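Long-range contacts in TIGR00266 family protein (Pseudomonas aeruginosa, PDB 1YOX), which is of unknown function but belongs to the AIM24 family, named for mitochondrial biogenesis and grouped with the cupins, and is built mainly of antiparallel strands: residues Tyr96-Ala102 and Val157-Gly163; Arg111-Gln115 and Leu182-Asp187; Arg127-Thr133 and Phe146-Glu152; Tyr191-Ala196 and Gly208-Thr212. All blocks are in the same frame, centred on the assembly; numbering follows the deposited sequence.

Contact 1 of 4, residues Tyr96-Ala102 and Val157-Gly163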
loop_
_atom_site.group_PDB
_atom_site.type_symbol
_atom_site.label_atom_id
_atom_site.label_comp_id
_atom_site.label_asym_id
_atom_site.label_seq_id
_atom_site.Cartn_x
_atom_site.Cartn_y
_atom_site.Cartn_z
ATOM N N TYR C 96 6.602 2.615 -2.417
ATOM C CA TYR C 96 5.827 1.788 -1.476
ATOM C C TYR C 96 4.823 2.720 -0.778
ATOM O O TYR C 96 5.056 3.936 -0.732
ATOM C CB TYR C 96 6.740 1.041 -0.480
ATOM C CG TYR C 96 7.777 1.900 0.194
ATOM C CD1 TYR C 96 7.547 2.455 1.446
ATOM C CD2 TYR C 96 8.997 2.158 -0.427
ATOM C CE1 TYR C 96 8.505 3.267 2.065
ATOM C CE2 TYR C 96 9.943 2.962 0.168
ATOM C CZ TYR C 96 9.687 3.520 1.399
ATOM O OH TYR C 96 10.656 4.308 1.959
ATOM N N PRO C 97 3.698 2.168 -0.277
ATOM C CA PRO C 97 2.564 2.952 0.192
ATOM C C PRO C 97 2.864 3.730 1.473
ATOM O O PRO C 97 3.500 3.192 2.392
ATOM C CB PRO C 97 1.505 1.894 0.513
ATOM C CG PRO C 97 1.984 0.650 -0.032
ATOM C CD PRO C 97 3.444 0.728 -0.137
ATOM N N GLY C 98 2.385 4.967 1.536
ATOM C CA GLY C 98 2.536 5.756 2.729
ATOM C C GLY C 98 2.493 7.231 2.429
ATOM O O GLY C 98 2.210 7.632 1.305
ATOM N N SER C 99 2.790 8.039 3.434
ATOM C CA SER C 99 2.578 9.458 3.269
ATOM C C SER C 99 3.847 10.293 3.170
ATOM O O SER C 99 4.935 9.851 3.483
ATOM C CB SER C 99 1.624 9.976 4.347
ATOM O OG SER C 99 1.943 9.398 5.578
ATOM N N VAL C 100 3.675 11.512 2.714
ATOM C CA VAL C 100 4.779 12.397 2.435
ATOM C C VAL C 100 4.752 13.460 3.533
ATOM O O VAL C 100 3.691 13.831 3.995
ATOM C CB VAL C 100 4.620 13.011 1.016
ATOM C CG1 VAL C 100 5.699 14.009 0.709
ATOM C CG2 VAL C 100 4.589 11.886 -0.059
ATOM N N VAL C 101 5.911 13.904 3.995
ATOM C CA VAL C 101 5.954 15.074 4.874
ATOM C C VAL C 101 7.007 16.025 4.365
ATOM O O VAL C 101 8.119 15.611 3.981
ATOM C CB VAL C 101 6.240 14.753 6.399
ATOM C CG1 VAL C 101 4.950 14.384 7.167
ATOM C CG2 VAL C 101 7.314 13.731 6.570
ATOM N N ALA C 102 6.642 17.304 4.344
ATOM C CA ALA C 102 7.585 18.370 4.021
ATOM C C ALA C 102 8.265 18.711 5.318
ATOM O O ALA C 102 7.625 18.796 6.354
ATOM C CB ALA C 102 6.856 19.585 3.454
ATOM N N VAL C 157 12.698 19.931 2.178
ATOM C CA VAL C 157 13.066 18.532 2.056
ATOM C C VAL C 157 11.727 17.793 2.166
ATOM O O VAL C 157 10.829 18.260 2.856
ATOM C CB VAL C 157 14.083 18.213 3.189
ATOM C CG1 VAL C 157 13.673 17.069 4.049
ATOM C CG2 VAL C 157 15.529 18.152 2.647
ATOM N N PHE C 158 11.567 16.693 1.449
ATOM C CA PHE C 158 10.352 15.892 1.528
ATOM C C PHE C 158 10.797 14.454 1.764
ATOM O O PHE C 158 11.669 13.920 1.051
ATOM C CB PHE C 158 9.524 16.001 0.244
ATOM C CG PHE C 158 9.178 17.414 -0.128
ATOM C CD1 PHE C 158 10.114 18.227 -0.779
ATOM C CD2 PHE C 158 7.931 17.957 0.217
ATOM C CE1 PHE C 158 9.816 19.553 -1.095
ATOM C CE2 PHE C 158 7.610 19.295 -0.115
ATOM C CZ PHE C 158 8.555 20.085 -0.776
ATOM N N VAL C 159 10.226 13.852 2.799
ATOM C CA VAL C 159 10.596 12.516 3.174
ATOM C C VAL C 159 9.312 11.693 3.169
ATOM O O VAL C 159 8.228 12.245 3.327
ATOM C CB VAL C 159 11.379 12.442 4.568
ATOM C CG1 VAL C 159 12.728 13.196 4.512
ATOM C CG2 VAL C 159 10.548 12.944 5.710
ATOM N N HIS C 160 9.439 10.377 3.002
ATOM C CA HIS C 160 8.275 9.519 2.915
ATOM C C HIS C 160 8.243 8.474 4.052
ATOM O O HIS C 160 9.258 7.843 4.331
ATOM C CB HIS C 160 8.300 8.849 1.535
ATOM C CG HIS C 160 7.308 7.741 1.373
ATOM N ND1 HIS C 160 6.089 7.923 0.757
ATOM C CD2 HIS C 160 7.365 6.431 1.717
ATOM C CE1 HIS C 160 5.438 6.772 0.721
ATOM N NE2 HIS C 160 6.188 5.852 1.300
ATOM N N ALA C 161 7.081 8.284 4.672
ATOM C CA ALA C 161 6.878 7.241 5.695
ATOM C C ALA C 161 5.942 6.130 5.227
ATOM O O ALA C 161 4.780 6.389 4.932
ATOM C CB ALA C 161 6.357 7.855 7.006
ATOM N N GLY C 162 6.455 4.895 5.153
ATOM C CA GLY C 162 5.632 3.727 4.762
ATOM C C GLY C 162 4.552 3.426 5.793
ATOM O O GLY C 162 4.825 3.402 7.012
ATOM N N GLY C 163 3.328 3.172 5.333
ATOM C CA GLY C 163 2.212 2.966 6.250
ATOM C C GLY C 163 1.870 4.311 6.870
ATOM O O GLY C 163 1.675 5.279 6.148
#
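H160 turns the edge of its imidazole toward the face of the Y96 ring, an offset edge-to-face pair with planes at 87° and centroids 4.8 Å apart. The two rings come nearest at H160 CD2 and Y96 CE1, 3.4 Å apart. H160 carries CG anti to its backbone N (chi1 169°), which swings the ring across to the loop ahead of strand 98-104, where H160 NE2 stands 3.0 Å from Y96 O. The Y96 hydroxyl is held by the backbone O of D117, while the edge of its ring meets G162 CA.

At the far end, A102 CB rests 3.7 Å from F158 CE2. On the other face of the sheet, V101 CG2 and V159 CG2 meet at 3.4 Å, tight for two methyls. Between these side chains the antiparallel backbones are joined by paired bonds of S99 with A161 and V101 with V159, and G163 N adds one to P97 O.

Strand 98-104 is an edge strand of its six-stranded sheet within the chain, and 156-162 separates it from 119-123. V100 and F158 pack on strand 19-24, V159 lies on C114 of strand 111-115, and P97 reaches M17 of the second subunit and P97 of the third.

Contact 2 of 4, residues Arg111-Gln115 and Leu182-Asp187; sequences RLFCQ and LVAFTD
F113 lays its CB over the middle of the F185 ring, a CH-pi contact 3.7 Å from the centroid and 12° off the ring normal. The ring planes are nearly parallel but offset, with little stacking overlap. F185 CG sits between its own backbone N and carbonyl carbon (chi1 60°), which brings the ring back across to F113. The edge of the F113 ring points to D187, with CE1 3.6 Å from D187 OD1.

D187 also pairs with R111 in a salt bridge: OD2 lies 3.0 Å from R111 NE, and NH2 bonds to the same carboxylate, all these hydrogen bonds being weak. Guanidinium and carboxylate planes stand at right angles, not in the flat, two-pronged form. On the opposite face of the sheet L112 CD1 packs on A184 CB at 4.0 Å.

Backbone bonds fix this pairing. F113 and F185 exchange N-H and C=O, and Q115 N reaches V183 O at 2.8 Å. Outside them, Y191 meets the F185 ring and T219 N binds T186 OG1. V183 and A184 both face W221 on the next strand, a classic beta bulge within an antiparallel sheet, in keeping with the cupin-like beta architecture of the family.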
loop_
_atom_site.group_PDB
_atom_site.type_symbol
_atom_site.label_atom_id
_atom_site.label_comp_id
_atom_site.label_asym_id
_atom_site.label_seq_id
_atom_site.Cartn_x
_atom_site.Cartn_y
_atom_site.Cartn_z
ATOM N N ARG C 111 19.614 20.728 9.425
ATOM C CA ARG C 111 20.118 19.363 9.225
ATOM C C ARG C 111 19.082 18.282 9.554
ATOM O O ARG C 111 18.472 18.283 10.627
ATOM C CB ARG C 111 21.385 19.118 10.032
ATOM C CG ARG C 111 22.116 17.815 9.657
ATOM C CD ARG C 111 23.601 17.919 9.960
ATOM N NE ARG C 111 23.828 18.234 11.371
ATOM C CZ ARG C 111 24.750 19.084 11.817
ATOM N NH1 ARG C 111 25.541 19.732 10.962
ATOM N NH2 ARG C 111 24.870 19.284 13.122
ATOM N N LEU C 112 18.882 17.348 8.632
ATOM C CA LEU C 112 18.036 16.215 8.971
ATOM C C LEU C 112 18.730 14.934 8.584
ATOM O O LEU C 112 19.469 14.893 7.610
ATOM C CB LEU C 112 16.626 16.344 8.365
ATOM C CG LEU C 112 15.534 15.309 8.704
ATOM C CD1 LEU C 112 15.026 15.386 10.132
ATOM C CD2 LEU C 112 14.362 15.413 7.705
ATOM N N PHE C 113 18.526 13.913 9.409
ATOM C CA PHE C 113 18.979 12.566 9.134
ATOM C C PHE C 113 17.828 11.732 8.601
ATOM O O PHE C 113 16.700 11.772 9.125
ATOM C CB PHE C 113 19.562 11.945 10.397
ATOM C CG PHE C 113 20.804 12.643 10.876
ATOM C CD1 PHE C 113 20.718 13.694 11.792
ATOM C CD2 PHE C 113 22.056 12.294 10.366
ATOM C CE1 PHE C 113 21.890 14.377 12.219
ATOM C CE2 PHE C 113 23.225 12.960 10.796
ATOM C CZ PHE C 113 23.135 13.994 11.723
ATOM N N CYS C 114 18.119 10.957 7.568
ATOM C CA CYS C 114 17.057 10.354 6.802
ATOM C C CYS C 114 17.440 8.982 6.328
ATOM O O CYS C 114 18.475 8.846 5.707
ATOM C CB CYS C 114 16.806 11.232 5.574
ATOM S SG CYS C 114 15.271 10.890 4.873
ATOM N N GLN C 115 16.612 7.968 6.593
ATOM C CA GLN C 115 16.822 6.663 5.950
ATOM C C GLN C 115 16.747 6.839 4.435
ATOM O O GLN C 115 15.881 7.524 3.932
ATOM C CB GLN C 115 15.837 5.592 6.430
ATOM C CG GLN C 115 16.340 4.171 6.061
ATOM C CD GLN C 115 15.320 3.063 6.209
ATOM O OE1 GLN C 115 14.406 3.145 7.052
ATOM N NE2 GLN C 115 15.495 1.978 5.418
ATOM N N LEU C 182 12.759 3.413 11.295
ATOM C CA LEU C 182 13.257 4.782 11.410
ATOM C C LEU C 182 13.238 5.559 10.089
ATOM O O LEU C 182 14.018 5.282 9.193
ATOM C CB LEU C 182 14.672 4.785 12.000
ATOM C CG LEU C 182 15.292 6.104 12.513
ATOM C CD1 LEU C 182 14.407 6.791 13.495
ATOM C CD2 LEU C 182 16.682 5.850 13.136
ATOM N N VAL C 183 12.366 6.542 9.992
ATOM C CA VAL C 183 12.339 7.442 8.850
ATOM C C VAL C 183 13.430 8.509 8.901
ATOM O O VAL C 183 14.339 8.525 8.054
ATOM C CB VAL C 183 10.954 8.135 8.708
ATOM C CG1 VAL C 183 10.919 9.042 7.461
ATOM C CG2 VAL C 183 9.871 7.099 8.629
ATOM N N ALA C 184 13.305 9.406 9.886
ATOM C CA ALA C 184 14.122 10.617 10.014
ATOM C C ALA C 184 14.292 11.003 11.492
ATOM O O ALA C 184 13.468 10.620 12.342
ATOM C CB ALA C 184 13.466 11.781 9.239
ATOM N N PHE C 185 15.358 11.758 11.781
ATOM C CA PHE C 185 15.566 12.381 13.101
ATOM C C PHE C 185 16.490 13.607 13.046
ATOM O O PHE C 185 17.371 13.722 12.179
ATOM C CB PHE C 185 16.080 11.373 14.146
ATOM C CG PHE C 185 17.398 10.727 13.786
ATOM C CD1 PHE C 185 18.600 11.265 14.231
ATOM C CD2 PHE C 185 17.433 9.574 13.021
ATOM C CE1 PHE C 185 19.819 10.675 13.910
ATOM C CE2 PHE C 185 18.642 8.982 12.689
ATOM C CZ PHE C 185 19.844 9.538 13.140
ATOM N N THR C 186 16.265 14.506 13.998
ATOM C CA THR C 186 16.992 15.763 14.132
ATOM C C THR C 186 18.289 15.497 14.877
ATOM O O THR C 186 18.544 14.369 15.303
ATOM C CB THR C 186 16.157 16.756 14.979
ATOM O OG1 THR C 186 15.847 16.151 16.245
ATOM C CG2 THR C 186 14.843 17.090 14.284
ATOM N N ASP C 187 19.102 16.539 15.054
ATOM C CA ASP C 187 20.293 16.479 15.918
ATOM C C ASP C 187 19.871 16.297 17.374
ATOM O O ASP C 187 18.709 16.523 17.713
ATOM C CB ASP C 187 21.110 17.769 15.791
ATOM C CG ASP C 187 22.082 17.742 14.620
ATOM O OD1 ASP C 187 22.969 16.851 14.577
ATOM O OD2 ASP C 187 21.972 18.634 13.747
#

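Contact 3 of 4, residues Arg127-Thr133 and Phe146-Glu152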
loop_
_atom_site.group_PDB
_atom_site.type_symbol
_atom_site.label_atom_id
_atom_site.label_comp_id
_atom_site.label_asym_id
_atom_site.label_seq_id
_atom_site.Cartn_x
_atom_site.Cartn_y
_atom_site.Cartn_z
ATOM N N ARG C 127 22.175 19.978 0.701
ATOM C CA ARG C 127 23.378 19.193 0.741
ATOM C C ARG C 127 22.980 17.802 1.247
ATOM O O ARG C 127 22.472 17.660 2.370
ATOM C CB ARG C 127 24.418 19.898 1.622
ATOM C CG ARG C 127 24.861 21.239 0.998
ATOM C CD ARG C 127 25.692 22.133 1.937
ATOM N NE ARG C 127 24.889 22.817 2.955
ATOM C CZ ARG C 127 25.090 22.703 4.271
ATOM N NH1 ARG C 127 26.085 21.940 4.738
ATOM N NH2 ARG C 127 24.306 23.368 5.126
ATOM N N VAL C 128 23.167 16.808 0.380
ATOM C CA VAL C 128 22.822 15.408 0.657
ATOM C C VAL C 128 24.073 14.556 0.826
ATOM O O VAL C 128 24.816 14.327 -0.134
ATOM C CB VAL C 128 21.946 14.782 -0.486
ATOM C CG1 VAL C 128 21.729 13.265 -0.260
ATOM C CG2 VAL C 128 20.616 15.511 -0.603
ATOM N N GLY C 129 24.303 14.080 2.036
ATOM C CA GLY C 129 25.414 13.167 2.266
ATOM C C GLY C 129 24.997 11.916 3.016
ATOM O O GLY C 129 23.831 11.781 3.412
ATOM N N ILE C 130 25.966 11.019 3.214
ATOM C CA ILE C 130 25.784 9.806 4.004
ATOM C C ILE C 130 26.275 10.026 5.434
ATOM O O ILE C 130 27.427 10.403 5.664
ATOM C CB ILE C 130 26.566 8.627 3.405
ATOM C CG1 ILE C 130 26.044 8.278 2.029
ATOM C CG2 ILE C 130 26.486 7.392 4.307
ATOM C CD1 ILE C 130 27.019 7.435 1.246
ATOM N N ALA C 131 25.402 9.762 6.394
ATOM C CA ALA C 131 25.738 9.849 7.796
ATOM C C ALA C 131 26.086 8.475 8.406
ATOM O O ALA C 131 26.577 8.391 9.547
ATOM C CB ALA C 131 24.588 10.468 8.526
ATOM N N PHE C 132 25.830 7.406 7.651
ATOM C CA PHE C 132 25.872 6.034 8.183
ATOM C C PHE C 132 25.553 5.024 7.083
ATOM O O PHE C 132 24.551 5.165 6.399
ATOM C CB PHE C 132 24.851 5.891 9.335
ATOM C CG PHE C 132 24.961 4.593 10.105
ATOM C CD1 PHE C 132 26.047 4.355 10.958
ATOM C CD2 PHE C 132 23.983 3.619 9.984
ATOM C CE1 PHE C 132 26.166 3.167 11.670
ATOM C CE2 PHE C 132 24.088 2.415 10.703
ATOM C CZ PHE C 132 25.183 2.195 11.548
ATOM N N THR C 133 26.415 4.030 6.900
ATOM C CA THR C 133 26.132 2.880 6.029
ATOM C C THR C 133 26.589 1.590 6.708
ATOM O O THR C 133 27.714 1.499 7.201
ATOM C CB THR C 133 26.809 2.974 4.635
ATOM O OG1 THR C 133 27.951 3.835 4.700
ATOM C CG2 THR C 133 25.864 3.518 3.611
ATOM N N PHE C 146 21.750 -0.847 5.481
ATOM C CA PHE C 146 20.997 0.221 6.129
ATOM C C PHE C 146 21.792 1.519 5.971
ATOM O O PHE C 146 22.940 1.616 6.411
ATOM C CB PHE C 146 20.722 -0.105 7.606
ATOM C CG PHE C 146 19.925 0.955 8.318
ATOM C CD1 PHE C 146 18.556 1.077 8.100
ATOM C CD2 PHE C 146 20.553 1.864 9.183
ATOM C CE1 PHE C 146 17.813 2.081 8.744
ATOM C CE2 PHE C 146 19.819 2.877 9.825
ATOM C CZ PHE C 146 18.444 2.982 9.608
ATOM N N ILE C 147 21.165 2.504 5.322
ATOM C CA ILE C 147 21.822 3.766 4.966
ATOM C C ILE C 147 21.061 4.983 5.533
ATOM O O ILE C 147 19.859 5.164 5.278
ATOM C CB ILE C 147 22.011 3.857 3.433
ATOM C CG1 ILE C 147 22.766 2.608 2.926
ATOM C CG2 ILE C 147 22.694 5.180 3.029
ATOM C CD1 ILE C 147 22.654 2.329 1.406
ATOM N N LEU C 148 21.760 5.760 6.362
ATOM C CA LEU C 148 21.281 7.063 6.831
ATOM C C LEU C 148 21.969 8.173 6.083
ATOM O O LEU C 148 23.185 8.239 6.068
ATOM C CB LEU C 148 21.548 7.277 8.308
ATOM C CG LEU C 148 20.471 6.878 9.282
ATOM C CD1 LEU C 148 20.949 7.259 10.678
ATOM C CD2 LEU C 148 19.162 7.566 8.951
ATOM N N GLN C 149 21.168 9.024 5.450
ATOM C CA GLN C 149 21.658 10.207 4.777
ATOM C C GLN C 149 21.616 11.440 5.689
ATOM O O GLN C 149 20.851 11.469 6.656
ATOM C CB GLN C 149 20.837 10.447 3.518
ATOM C CG GLN C 149 21.043 9.361 2.500
ATOM C CD GLN C 149 20.274 9.615 1.261
ATOM O OE1 GLN C 149 19.039 9.799 1.295
ATOM N NE2 GLN C 149 20.977 9.647 0.140
ATOM N N LYS C 150 22.467 12.426 5.399
ATOM C CA LYS C 150 22.328 13.753 6.028
ATOM C C LYS C 150 21.925 14.788 4.995
ATOM O O LYS C 150 22.532 14.909 3.935
ATOM C CB LYS C 150 23.570 14.205 6.834
ATOM C CG LYS C 150 24.899 14.201 6.098
ATOM C CD LYS C 150 26.008 14.916 6.933
ATOM C CE LYS C 150 27.390 14.805 6.241
ATOM N NZ LYS C 150 28.561 14.995 7.167
ATOM N N LEU C 151 20.866 15.501 5.331
ATOM C CA LEU C 151 20.319 16.551 4.494
ATOM C C LEU C 151 20.579 17.850 5.259
ATOM O O LEU C 151 20.095 18.025 6.390
ATOM C CB LEU C 151 18.815 16.343 4.268
ATOM C CG LEU C 151 18.296 14.910 4.035
ATOM C CD1 LEU C 151 16.780 14.847 4.036
ATOM C CD2 LEU C 151 18.856 14.314 2.749
ATOM N N GLU C 152 21.367 18.739 4.666
ATOM C CA GLU C 152 21.611 20.043 5.295
ATOM C C GLU C 152 21.386 21.253 4.363
ATOM O O GLU C 152 21.548 21.170 3.151
ATOM C CB GLU C 152 22.981 20.072 6.033
ATOM C CG GLU C 152 24.138 19.356 5.328
ATOM C CD GLU C 152 25.233 18.857 6.275
ATOM O OE1 GLU C 152 25.017 18.768 7.507
ATOM O OE2 GLU C 152 26.339 18.545 5.774
#
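R127 reaches across to E152 along its whole length. Its CB starts 3.5 Å from E152 O, the carbonyl that also accepts the R127 backbone N-H, and CG stays beside that oxygen. The chain then bends at chi3 (-76°), and NE follows at 3.7 Å from the same O. Beyond it, R127 CZ and NH2 lie against E152 CB, and E152 CG sits over one face of the guanidinium, 3.3 Å from R127 NH1. The tip NH1 ends 3.6 Å from E152 OE2, a long salt bridge, with guanidinium and carboxylate planes only 21° apart. The pair therefore combines van der Waals contact between guanidinium face and glutamate methylenes with charge attraction.

Further along, V128 CG2 and L151 CD2 lie side by side at 4.0 Å, and K150 runs extended past G129, its CG against the glycine backbone. Then the pairing slips by one residue. A131 and F132 both face L148 in a classic beta bulge, A131 N giving its hydrogen to L148 O and L148 N bonding F132 O. Past the bulge, F132 CB meets L148 CB at 3.7 Å, the F132 and F146 rings touch edge to edge through CE2 and CD2, and T133 CG2 presses on I147 CG1.

The two strands form a beta hairpin on the border of a six-stranded sheet. Strand 127-134 is an edge strand within the chain, while 146-152 is bonded on its other side to 111-115 through C114 and L112. Q149 and L151 pack on F119 of strand 119-123, and F146 meets the ring of F141 edge-to-face.

Contact 4 of 4, residues Tyr191-Ala196 and Gly208-Thr212; sequences YDVQLA and GLLLT
A beta hairpin at the edge of a three-stranded sheet joins Y191-A196 to G208-T212, with strand 189-195 outermost and 210-216 in the middle. Its connection, residues 198-207, is not modelled. Q194 and L211 form the hydrogen-bonded pair: Q194 N reaches L211 O at 2.8 Å and L211 N returns the bond to Q194 O. Nearer the missing segment, A196 N bonds L209 O at 2.7 Å with an N-H...O angle of 167°.

Side chains divide between the two faces. A196 CB fits between two leucines, 3.8 Å from both L209 CD2 and L211 CG, and this apolar patch is covered by F46 and M37 of the second subunit. On the other face L195 CD2 touches L210 CD1 at 4.2 Å, and V193 packs on T212 there and on L136 and T179 of the same chain. The T212 hydroxyl is bonded to T179 OG1.

With CG1 anti to the backbone N (chi1 179°), V193 is left with CG2 facing the T212 hydroxyl, 3.4 Å from T212 OG1. Along the outer strand, Q194 folds back on its own chain, and its NE2 donates to D192 OD1 at 3.1 Å.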
loop_
_atom_site.group_PDB
_atom_site.type_symbol
_atom_site.label_atom_id
_atom_site.label_comp_id
_atom_site.label_asym_id
_atom_site.label_seq_id
_atom_site.Cartn_x
_atom_site.Cartn_y
_atom_site.Cartn_z
ATOM N N TYR C 191 21.983 7.236 18.171
ATOM C CA TYR C 191 21.435 6.009 17.612
ATOM C C TYR C 191 22.527 4.955 17.521
ATOM O O TYR C 191 23.692 5.261 17.249
ATOM C CB TYR C 191 20.836 6.259 16.206
ATOM C CG TYR C 191 21.862 6.743 15.190
ATOM C CD1 TYR C 191 22.453 5.855 14.285
ATOM C CD2 TYR C 191 22.280 8.083 15.173
ATOM C CE1 TYR C 191 23.426 6.292 13.376
ATOM C CE2 TYR C 191 23.244 8.530 14.269
ATOM C CZ TYR C 191 23.815 7.632 13.377
ATOM O OH TYR C 191 24.773 8.083 12.476
ATOM N N ASP C 192 22.153 3.706 17.746
ATOM C CA ASP C 192 22.988 2.607 17.289
ATOM C C ASP C 192 22.168 1.342 17.144
ATOM O O ASP C 192 21.149 1.159 17.818
ATOM C CB ASP C 192 24.232 2.402 18.167
ATOM C CG ASP C 192 23.926 1.707 19.466
ATOM O OD1 ASP C 192 24.395 0.549 19.631
ATOM O OD2 ASP C 192 23.207 2.312 20.302
ATOM N N VAL C 193 22.638 0.496 16.236
ATOM C CA VAL C 193 21.930 -0.670 15.765
ATOM C C VAL C 193 22.557 -1.904 16.389
ATOM O O VAL C 193 23.771 -2.084 16.346
ATOM C CB VAL C 193 22.029 -0.779 14.221
ATOM C CG1 VAL C 193 21.300 -2.020 13.707
ATOM C CG2 VAL C 193 21.492 0.487 13.549
ATOM N N GLN C 194 21.723 -2.746 16.980
ATOM C CA GLN C 194 22.168 -4.014 17.521
ATOM C C GLN C 194 21.327 -5.151 16.968
ATOM O O GLN C 194 20.147 -4.983 16.678
ATOM C CB GLN C 194 22.068 -4.002 19.052
ATOM C CG GLN C 194 23.093 -3.098 19.744
ATOM C CD GLN C 194 24.519 -3.340 19.262
ATOM O OE1 GLN C 194 25.050 -4.446 19.393
ATOM N NE2 GLN C 194 25.147 -2.303 18.711
ATOM N N LEU C 195 21.937 -6.316 16.824
ATOM C CA LEU C 195 21.158 -7.538 16.664
ATOM C C LEU C 195 20.703 -7.896 18.062
ATOM O O LEU C 195 21.536 -8.133 18.933
ATOM C CB LEU C 195 22.026 -8.665 16.111
ATOM C CG LEU C 195 21.490 -9.762 15.193
ATOM C CD1 LEU C 195 22.200 -11.034 15.591
ATOM C CD2 LEU C 195 19.982 -9.966 15.195
ATOM N N ALA C 196 19.387 -7.910 18.273
ATOM C CA ALA C 196 18.778 -8.222 19.576
ATOM C C ALA C 196 18.911 -9.699 19.943
ATOM O O ALA C 196 19.999 -10.268 19.848
ATOM C CB ALA C 196 17.319 -7.798 19.594
ATOM N N GLY C 208 15.403 -12.668 12.493
ATOM C CA GLY C 208 16.270 -12.009 13.488
ATOM C C GLY C 208 15.859 -10.573 13.781
ATOM O O GLY C 208 15.320 -9.882 12.903
ATOM N N LEU C 209 16.118 -10.110 15.003
ATOM C CA LEU C 209 15.649 -8.785 15.399
ATOM C C LEU C 209 16.742 -7.711 15.389
ATOM O O LEU C 209 17.639 -7.711 16.232
ATOM C CB LEU C 209 14.966 -8.853 16.765
ATOM C CG LEU C 209 14.270 -7.594 17.254
ATOM C CD1 LEU C 209 13.219 -7.154 16.248
ATOM C CD2 LEU C 209 13.623 -7.858 18.600
ATOM N N LEU C 210 16.650 -6.805 14.423
ATOM C CA LEU C 210 17.541 -5.653 14.345
ATOM C C LEU C 210 16.935 -4.456 15.058
ATOM O O LEU C 210 15.910 -3.926 14.632
ATOM C CB LEU C 210 17.856 -5.309 12.889
ATOM C CG LEU C 210 18.893 -6.180 12.151
ATOM C CD1 LEU C 210 20.168 -6.448 12.964
ATOM C CD2 LEU C 210 18.287 -7.484 11.641
ATOM N N LEU C 211 17.571 -4.036 16.144
ATOM C CA LEU C 211 17.057 -2.938 16.955
ATOM C C LEU C 211 17.886 -1.683 16.840
ATOM O O LEU C 211 19.095 -1.756 16.730
ATOM C CB LEU C 211 16.981 -3.328 18.417
ATOM C CG LEU C 211 15.911 -4.345 18.821
ATOM C CD1 LEU C 211 15.646 -4.256 20.346
ATOM C CD2 LEU C 211 14.620 -4.158 18.011
ATOM N N THR C 212 17.216 -0.535 16.851
ATOM C CA THR C 212 17.891 0.760 16.871
ATOM C C THR C 212 17.477 1.495 18.152
ATOM O O THR C 212 16.281 1.697 18.403
ATOM C CB THR C 212 17.610 1.602 15.588
ATOM O OG1 THR C 212 18.236 0.969 14.463
ATOM C CG2 THR C 212 18.151 3.041 15.717
#

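Overall arrangement
Contacts 1 and 2 are the buried ones; contacts 3 and 4 are only partly buried. Contacts 2 and 3 belong to one sheet, where strands 111-115 and 146-152 are neighbours, with contact centres 9 Å apart. Contact 1 lies in a second six-stranded sheet packed against it, V157 meeting L112 and A161 meeting V183. The centre of contact 4 lies about 20 Å from the centre of the chain, the farthest of the four, yet Y191 links it to A131 and L148 of contact 3. Chemistry follows place: ring contacts occur in 1, 2 and 3, Arg-acid pairs edge 2 and 3, and contact 4 is mostly aliphatic between its strands. Contacts 1 and 4 both touch the second subunit.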